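Local coordinates for lovastatin nonaketide synthase mokA (Monascus pilosus, PDB 6AD3), which catalyses, as the full-length enzyme, the iterative nine-step formation of the lovastatin (monacolin K) polyketide, the chain described here being its condensation domain, at residues Ala121-His126 and Gly151-Lys156; Gly185-Leu190 and Arg208-Gly213; Leu145-Phe150 and Pro237-Leu242. The protein carries 1 engineered substitution. One frame throughout, in Å; residues are numbered along the deposited sequence.

In the fold
All three contacts lie in the N-terminal half of the condensation domain. From the N terminus, contact 1 closes first, returning the chain from strand 145-150 to the end of helix 112-125. Contact 3 opens before that closure, on strand 145-150, and closes only at the start of helix 239-251, so contacts 1 and 3 cross. Contact 2 follows contact 1 in series and falls within the span of contact 3; it brings the lead-in to strand 188-195 against the turn after strand 199-206. Asn155 OD1 of contact 1 accepts from the backbone N of Thr187 and Leu188 in contact 2, Arg125 O probably accepts from Gln238 of contact 3, and Phe209 touches Leu145.

Contact 1: residues Ala121-His126 and Gly151-Lys156; sequences AVLRRH and GRTKNK
Leu123 makes a side-chain-centred van der Waals contact with Thr153 and Asn155, where the last turns of helix 112-125 meet the loop between strands 145-150 and 157-161 of the condensation domain. No hydrogen bond joins the two segments. The leucine CB faces the threonine methyl, with Leu123 CB 4.0 Å from Thr153 CG2, and Thr153 CB is close by. Further out, both leucine methyls approach the asparagine: Leu123 CD1 lies 4.0 Å and Leu123 CD2 4.1 Å from Asn155 CB. CD1 alone also meets the backbone carbonyl, with Leu123 CD1 3.7 Å from Asn155 O. The leucine and asparagine side chains cross at about a right angle.

The polar groups of the Thr153 and Asn155 side chains are bonded to other partners. With Thr153 OG1 anti to its own backbone N (chi1 -170°), the hydroxyl turns along the chain and accepts from Asn155 N at 3.0 Å, which forms an ST turn. The same OG1 bonds to Phe129 O, which also receives Asn155 ND2. At the other end of that amide, Asn155 OD1 accepts from the backbone N of both Thr187 and Leu188, tying the loop to the start of strand 188-195.

Leu123 also packs on Leu188 and Leu190 of strand 188-195, so the loop, the helix and the strand share one leucine side chain. The chemistry implies a division of labour: hydrogen bonds within and around the loop set its shape, while the interface with the helix rests on van der Waals contact of one leucine, partly against a backbone carbonyl.

Contact 2: residues Gly185-Leu190 and Arg208-Gly213; sequences GDTLRL and RFVGDG
Val210, in the turn between strand 199-206 and helix 213-227, packs against Thr187, just before strand 188-195, and Leu188, the first residue of that strand. Its CB points toward them, and the two methyls branching from it do the touching. CG1 fits against the threonine side chain, with Val210 CG1 3.7 Å from Thr187 CB and 3.8 Å from Thr187 OG1. A chi1 of -58° swings CG2 between the backbone N and the carbonyl carbon of its own residue, and this brings Val210 CG2 to 3.4 Å from Thr187 O. The same methyl reaches the neighbouring leucine, 3.9 Å from Leu188 CD2. Val210 thus spans two consecutive residues: both methyls touch the threonine side chain, and CG2 also meets the Thr187 carbonyl oxygen and Leu188 CD2. All three residues are buried, and no hydrogen bond joins the segments.

Each segment also has an arginine bonded within itself. Arg189 grips the Asp186 carboxylate end-on in a two-pronged salt bridge, with Arg189 NH1 2.7 Å from Asp186 OD1 and Arg189 NH2 2.9 Å from Asp186 OD2; the second bond uses the syn lone pair and is nearly straight (174°). NH1 of that arginine also donates to Leu188 O, from above the carbonyl plane. Within 208-213, Arg208 NH2 donates to Gly211 O at 2.8 Å, bridging the turn, while Arg208 NH1 forms a salt bridge with Glu462.

At the end of the turn, Asp212 occupies the N-cap position of helix 213-227: OD1 caps Thr215 N and forms a salt bridge with Arg357. The run His207-Gly213 corresponds to the HHxxxDG signature of condensation domains, with Arg208 at the second histidine position and Asp212-Gly213 supplying its closing Asp-Gly pair.

Contact 3: residues Leu145-Phe150 and Pro237-Leu242; sequences LAQIVF and PQFADL
Gln147 reaches from the central strand of the antiparallel sheet 72-77/145-150/131-135 to Phe239 and Ala240, in the first turn of helix 239-251. This is strand-to-helix packing in the N-terminal half of the condensation domain, and it is fully buried.

The polar part of the contact is an amide at an aromatic edge. With CG beside the backbone N (chi1 -54°) and the chain extended beyond it, Gln147 carries its amide away from the strand toward the helix. The amide and ring planes stand 73° apart, so the groups do not stack; the edge C-H groups, which carry a slight positive charge, probably suit the amide oxygen. The nitrogen of the same amide donates to Pro77 O on the adjoining strand, consistent with the oxygen, not the nitrogen, being placed nearest Phe239 CD2.

A van der Waals contact joins the amide nitrogen to a methyl: Gln147 NE2 lies 4.4 Å from Ala240 CB, which also packs on His76. Phe239 makes an edge-to-face pair with Phe369. At the rim of the phenyl ring, near its plane, Gln147 OE1 sits 3.7 Å from Phe239 CD2 and 3.9 Å from Phe239 CE2.

Contact 1: residues Ala121-His126 and Gly151-Lys156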
# COMPACT_ATOMS: atom_id res chain seq x y z
N ALA A 121 3.96 5.55 -24.84
CA ALA A 121 3.07 6.70 -24.84
C ALA A 121 2.61 7.03 -23.44
O ALA A 121 2.53 8.22 -23.09
CB ALA A 121 1.88 6.46 -25.76
N VAL A 122 2.46 6.01 -22.59
CA VAL A 122 2.15 6.23 -21.17
C VAL A 122 3.31 6.92 -20.49
O VAL A 122 3.11 7.93 -19.78
CB VAL A 122 1.83 4.90 -20.43
CG1 VAL A 122 1.67 5.14 -18.95
CG2 VAL A 122 0.58 4.24 -20.99
N LEU A 123 4.54 6.48 -20.80
CA LEU A 123 5.73 7.13 -20.26
C LEU A 123 5.83 8.62 -20.66
O LEU A 123 6.21 9.46 -19.87
CB LEU A 123 6.98 6.37 -20.68
CG LEU A 123 7.22 4.99 -20.09
CD1 LEU A 123 8.54 4.43 -20.62
CD2 LEU A 123 7.24 4.97 -18.57
N ARG A 124 5.56 8.91 -21.93
CA ARG A 124 5.57 10.27 -22.43
C ARG A 124 4.46 11.16 -21.85
O ARG A 124 4.70 12.35 -21.58
CB ARG A 124 5.42 10.25 -23.95
CG ARG A 124 5.22 11.59 -24.58
CD ARG A 124 5.52 11.49 -26.08
NE ARG A 124 4.90 10.30 -26.68
CZ ARG A 124 5.54 9.17 -27.01
NH1 ARG A 124 6.86 9.04 -26.84
NH2 ARG A 124 4.86 8.16 -27.52
N ARG A 125 3.27 10.60 -21.65
CA ARG A 125 2.12 11.38 -21.17
C ARG A 125 2.33 12.00 -19.82
O ARG A 125 1.76 13.08 -19.53
CB ARG A 125 0.84 10.50 -21.12
CG ARG A 125 0.04 10.54 -22.42
CD ARG A 125 -0.98 9.42 -22.49
NE ARG A 125 -1.94 9.51 -21.40
CZ ARG A 125 -2.93 10.40 -21.35
NH1 ARG A 125 -3.17 11.22 -22.39
NH2 ARG A 125 -3.76 10.35 -20.35
N HIS A 126 2.96 11.24 -18.92
CA HIS A 126 2.97 11.59 -17.50
C HIS A 126 4.35 12.07 -17.06
O HIS A 126 5.32 11.31 -17.06
CB HIS A 126 2.54 10.38 -16.67
CG HIS A 126 1.14 9.96 -16.93
ND1 HIS A 126 0.80 9.01 -17.88
CD2 HIS A 126 -0.02 10.55 -16.57
CE1 HIS A 126 -0.52 8.94 -17.96
NE2 HIS A 126 -1.03 9.83 -17.14
N GLY A 151 12.08 16.59 -20.42
CA GLY A 151 11.23 16.65 -21.61
C GLY A 151 10.90 15.26 -22.13
O GLY A 151 9.80 15.01 -22.67
N ARG A 152 11.82 14.31 -21.93
CA ARG A 152 11.61 12.96 -22.42
C ARG A 152 11.92 11.94 -21.33
O ARG A 152 12.82 12.15 -20.52
CB ARG A 152 12.47 12.70 -23.65
CG ARG A 152 12.00 13.48 -24.89
CD ARG A 152 12.87 13.26 -26.13
NE ARG A 152 13.81 12.13 -26.01
CZ ARG A 152 14.09 11.27 -26.99
NH1 ARG A 152 13.47 11.37 -28.17
NH2 ARG A 152 14.97 10.31 -26.80
N THR A 153 11.23 10.80 -21.35
CA THR A 153 11.46 9.80 -20.30
C THR A 153 12.87 9.22 -20.37
O THR A 153 13.44 9.00 -21.46
CB THR A 153 10.41 8.64 -20.37
OG1 THR A 153 10.51 7.81 -19.19
CG2 THR A 153 10.60 7.80 -21.59
N LYS A 154 13.35 8.78 -19.22
CA LYS A 154 14.54 7.94 -19.14
C LYS A 154 14.21 6.50 -18.78
O LYS A 154 15.09 5.67 -18.72
CB LYS A 154 15.52 8.52 -18.14
CG LYS A 154 15.65 10.03 -18.21
CD LYS A 154 16.40 10.48 -19.44
CE LYS A 154 16.48 12.00 -19.51
NZ LYS A 154 16.10 12.52 -20.87
N ASN A 155 12.92 6.18 -18.67
CA ASN A 155 12.52 4.83 -18.47
C ASN A 155 12.36 4.10 -19.78
O ASN A 155 12.24 4.74 -20.84
CB ASN A 155 11.21 4.79 -17.64
CG ASN A 155 11.45 5.11 -16.17
OD1 ASN A 155 12.37 4.58 -15.55
ND2 ASN A 155 10.71 6.09 -15.63
N LYS A 156 12.42 2.76 -19.71
CA LYS A 156 12.38 1.92 -20.91
C LYS A 156 11.33 0.84 -20.78
O LYS A 156 10.94 0.45 -19.65
CB LYS A 156 13.73 1.24 -21.19
CG LYS A 156 14.92 2.14 -21.10
CD LYS A 156 14.98 3.08 -22.28
CE LYS A 156 16.36 3.72 -22.37
NZ LYS A 156 16.39 4.73 -23.45

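Contact 2: residues Gly185-Leu190 and Arg208-Gly213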
# COMPACT_ATOMS: atom_id res chain seq x y z
N GLY A 185 16.45 9.62 -13.38
CA GLY A 185 15.10 9.35 -13.83
C GLY A 185 14.82 7.91 -14.18
O GLY A 185 13.84 7.62 -14.85
N ASP A 186 15.59 7.01 -13.59
CA ASP A 186 15.37 5.57 -13.74
C ASP A 186 14.54 5.11 -12.55
O ASP A 186 15.04 5.08 -11.42
CB ASP A 186 16.75 4.84 -13.73
CG ASP A 186 16.61 3.36 -13.75
OD1 ASP A 186 15.83 2.88 -14.57
OD2 ASP A 186 17.21 2.67 -12.89
N THR A 187 13.23 5.02 -12.77
CA THR A 187 12.26 4.92 -11.69
C THR A 187 11.20 3.83 -11.90
O THR A 187 10.43 3.56 -10.97
CB THR A 187 11.51 6.25 -11.50
OG1 THR A 187 10.78 6.56 -12.71
CG2 THR A 187 12.49 7.36 -11.19
N LEU A 188 11.17 3.20 -13.08
CA LEU A 188 10.09 2.26 -13.43
C LEU A 188 10.70 1.10 -14.22
O LEU A 188 11.74 1.26 -14.93
CB LEU A 188 9.11 2.95 -14.37
CG LEU A 188 7.92 3.75 -13.92
CD1 LEU A 188 7.00 3.93 -15.15
CD2 LEU A 188 7.15 3.07 -12.79
N ARG A 189 10.09 -0.07 -14.11
CA ARG A 189 10.31 -1.14 -15.09
C ARG A 189 8.98 -1.57 -15.64
O ARG A 189 8.01 -1.67 -14.91
CB ARG A 189 11.02 -2.35 -14.45
CG ARG A 189 12.23 -1.98 -13.59
CD ARG A 189 13.49 -1.98 -14.40
NE ARG A 189 14.65 -1.57 -13.59
CZ ARG A 189 15.15 -0.36 -13.59
NH1 ARG A 189 14.44 0.64 -14.09
NH2 ARG A 189 16.26 -0.10 -12.88
N LEU A 190 8.90 -1.64 -16.97
CA LEU A 190 7.70 -2.13 -17.64
C LEU A 190 8.10 -3.25 -18.58
O LEU A 190 8.80 -2.98 -19.55
CB LEU A 190 7.04 -1.03 -18.45
CG LEU A 190 6.59 0.21 -17.67
CD1 LEU A 190 6.27 1.37 -18.57
CD2 LEU A 190 5.41 -0.11 -16.78
N ARG A 208 9.28 3.84 -5.07
CA ARG A 208 8.24 4.43 -4.22
C ARG A 208 7.78 5.79 -4.71
O ARG A 208 6.61 6.10 -4.61
CB ARG A 208 8.75 4.53 -2.80
CG ARG A 208 7.88 5.30 -1.80
CD ARG A 208 6.68 4.53 -1.35
NE ARG A 208 5.65 4.42 -2.38
CZ ARG A 208 4.56 3.67 -2.27
NH1 ARG A 208 4.36 2.95 -1.19
NH2 ARG A 208 3.66 3.64 -3.24
N PHE A 209 8.71 6.63 -5.15
CA PHE A 209 8.39 8.00 -5.40
C PHE A 209 7.43 8.22 -6.60
O PHE A 209 6.90 9.34 -6.76
CB PHE A 209 9.65 8.83 -5.65
CG PHE A 209 10.56 9.01 -4.46
CD1 PHE A 209 10.20 8.58 -3.21
CD2 PHE A 209 11.83 9.55 -4.65
CE1 PHE A 209 11.08 8.64 -2.17
CE2 PHE A 209 12.72 9.62 -3.60
CZ PHE A 209 12.32 9.22 -2.35
N VAL A 210 7.27 7.23 -7.47
CA VAL A 210 6.58 7.42 -8.77
C VAL A 210 5.30 6.63 -8.94
O VAL A 210 4.65 6.74 -9.97
CB VAL A 210 7.49 7.20 -10.00
CG1 VAL A 210 8.70 8.15 -9.92
CG2 VAL A 210 7.96 5.74 -10.07
N GLY A 211 4.94 5.82 -7.94
CA GLY A 211 3.78 4.99 -8.07
C GLY A 211 3.07 4.59 -6.81
O GLY A 211 3.45 5.01 -5.70
N ASP A 212 1.99 3.83 -7.00
CA ASP A 212 1.20 3.21 -5.91
C ASP A 212 0.11 2.37 -6.56
O ASP A 212 0.12 2.18 -7.76
CB ASP A 212 0.59 4.27 -4.91
CG ASP A 212 -0.44 5.23 -5.55
OD1 ASP A 212 -1.04 4.95 -6.61
OD2 ASP A 212 -0.71 6.28 -4.91
N GLY A 213 -0.69 1.68 -5.75
CA GLY A 213 -1.63 0.68 -6.30
C GLY A 213 -2.55 1.28 -7.36
O GLY A 213 -2.86 0.64 -8.37

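Contact 3: residues Leu145-Phe150 and Pro237-Leu242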
# COMPACT_ATOMS: atom_id res chain seq x y z
N LEU A 145 15.94 16.91 -1.64
CA LEU A 145 15.90 16.31 -2.95
C LEU A 145 14.89 17.19 -3.67
O LEU A 145 14.10 17.84 -3.03
CB LEU A 145 15.40 14.87 -2.86
CG LEU A 145 16.21 13.72 -3.45
CD1 LEU A 145 17.65 13.72 -3.00
CD2 LEU A 145 15.57 12.38 -3.20
N ALA A 146 14.96 17.26 -4.99
CA ALA A 146 13.91 17.91 -5.75
C ALA A 146 13.57 17.08 -6.97
O ALA A 146 14.40 16.36 -7.45
CB ALA A 146 14.29 19.31 -6.15
N GLN A 147 12.36 17.22 -7.46
CA GLN A 147 11.94 16.58 -8.70
C GLN A 147 12.44 17.38 -9.91
O GLN A 147 12.22 18.58 -9.99
CB GLN A 147 10.40 16.51 -8.78
CG GLN A 147 9.73 15.86 -7.59
CD GLN A 147 8.24 15.70 -7.82
OE1 GLN A 147 7.82 14.80 -8.55
NE2 GLN A 147 7.45 16.60 -7.26
N ILE A 148 13.09 16.70 -10.83
CA ILE A 148 13.47 17.27 -12.09
C ILE A 148 12.64 16.67 -13.18
O ILE A 148 12.69 15.46 -13.41
CB ILE A 148 14.92 16.91 -12.40
CG1 ILE A 148 15.82 17.36 -11.29
CG2 ILE A 148 15.33 17.48 -13.74
CD1 ILE A 148 17.15 16.60 -11.25
N VAL A 149 11.84 17.49 -13.86
CA VAL A 149 10.97 16.97 -14.91
C VAL A 149 11.66 17.13 -16.23
O VAL A 149 11.98 18.23 -16.62
CB VAL A 149 9.60 17.69 -14.93
CG1 VAL A 149 8.75 17.18 -16.08
CG2 VAL A 149 8.88 17.48 -13.61
N PHE A 150 11.94 16.01 -16.88
CA PHE A 150 12.63 16.01 -18.14
C PHE A 150 11.63 16.09 -19.28
O PHE A 150 10.49 15.62 -19.16
CB PHE A 150 13.46 14.74 -18.30
CG PHE A 150 14.55 14.61 -17.28
CD1 PHE A 150 15.75 15.30 -17.44
CD2 PHE A 150 14.44 13.71 -16.24
CE1 PHE A 150 16.78 15.16 -16.51
CE2 PHE A 150 15.50 13.52 -15.35
CZ PHE A 150 16.65 14.27 -15.47
N PRO A 237 -3.60 15.30 -15.80
CA PRO A 237 -3.29 15.90 -14.53
C PRO A 237 -1.91 15.48 -14.04
O PRO A 237 -1.67 14.31 -13.76
CB PRO A 237 -4.40 15.40 -13.61
CG PRO A 237 -4.85 14.14 -14.22
CD PRO A 237 -4.65 14.27 -15.70
N GLN A 238 -0.98 16.42 -13.99
CA GLN A 238 0.39 16.04 -13.75
C GLN A 238 0.67 16.03 -12.24
O GLN A 238 0.18 16.91 -11.48
CB GLN A 238 1.33 16.99 -14.47
CG GLN A 238 1.12 17.03 -15.99
CD GLN A 238 1.56 15.77 -16.66
OE1 GLN A 238 2.13 14.86 -16.02
NE2 GLN A 238 1.43 15.74 -18.00
N PHE A 239 1.58 15.15 -11.83
CA PHE A 239 1.82 14.90 -10.40
C PHE A 239 2.25 16.14 -9.66
O PHE A 239 1.72 16.47 -8.60
CB PHE A 239 2.86 13.80 -10.22
CG PHE A 239 3.15 13.49 -8.81
CD1 PHE A 239 2.19 12.85 -8.03
CD2 PHE A 239 4.22 14.09 -8.17
CE1 PHE A 239 2.42 12.60 -6.67
CE2 PHE A 239 4.49 13.83 -6.83
CZ PHE A 239 3.58 13.09 -6.09
N ALA A 240 3.22 16.88 -10.20
CA ALA A 240 3.75 18.04 -9.46
C ALA A 240 2.69 19.07 -9.21
O ALA A 240 2.70 19.72 -8.16
CB ALA A 240 4.93 18.66 -10.21
N ASP A 241 1.84 19.32 -10.21
CA ASP A 241 0.72 20.26 -10.05
C ASP A 241 -0.17 19.86 -8.86
O ASP A 241 -0.45 20.67 -7.95
CB ASP A 241 -0.08 20.35 -11.36
CG ASP A 241 0.76 20.96 -12.50
OD1 ASP A 241 1.58 21.82 -12.19
OD2 ASP A 241 0.57 20.62 -13.69
N LEU A 242 -0.53 18.59 -8.81
CA LEU A 242 -1.39 18.11 -7.73
C LEU A 242 -0.68 18.13 -6.40
O LEU A 242 -1.28 18.50 -5.37
CB LEU A 242 -1.91 16.71 -8.05
CG LEU A 242 -2.89 16.63 -9.20
CD1 LEU A 242 -3.18 15.18 -9.55
CD2 LEU A 242 -4.17 17.38 -8.88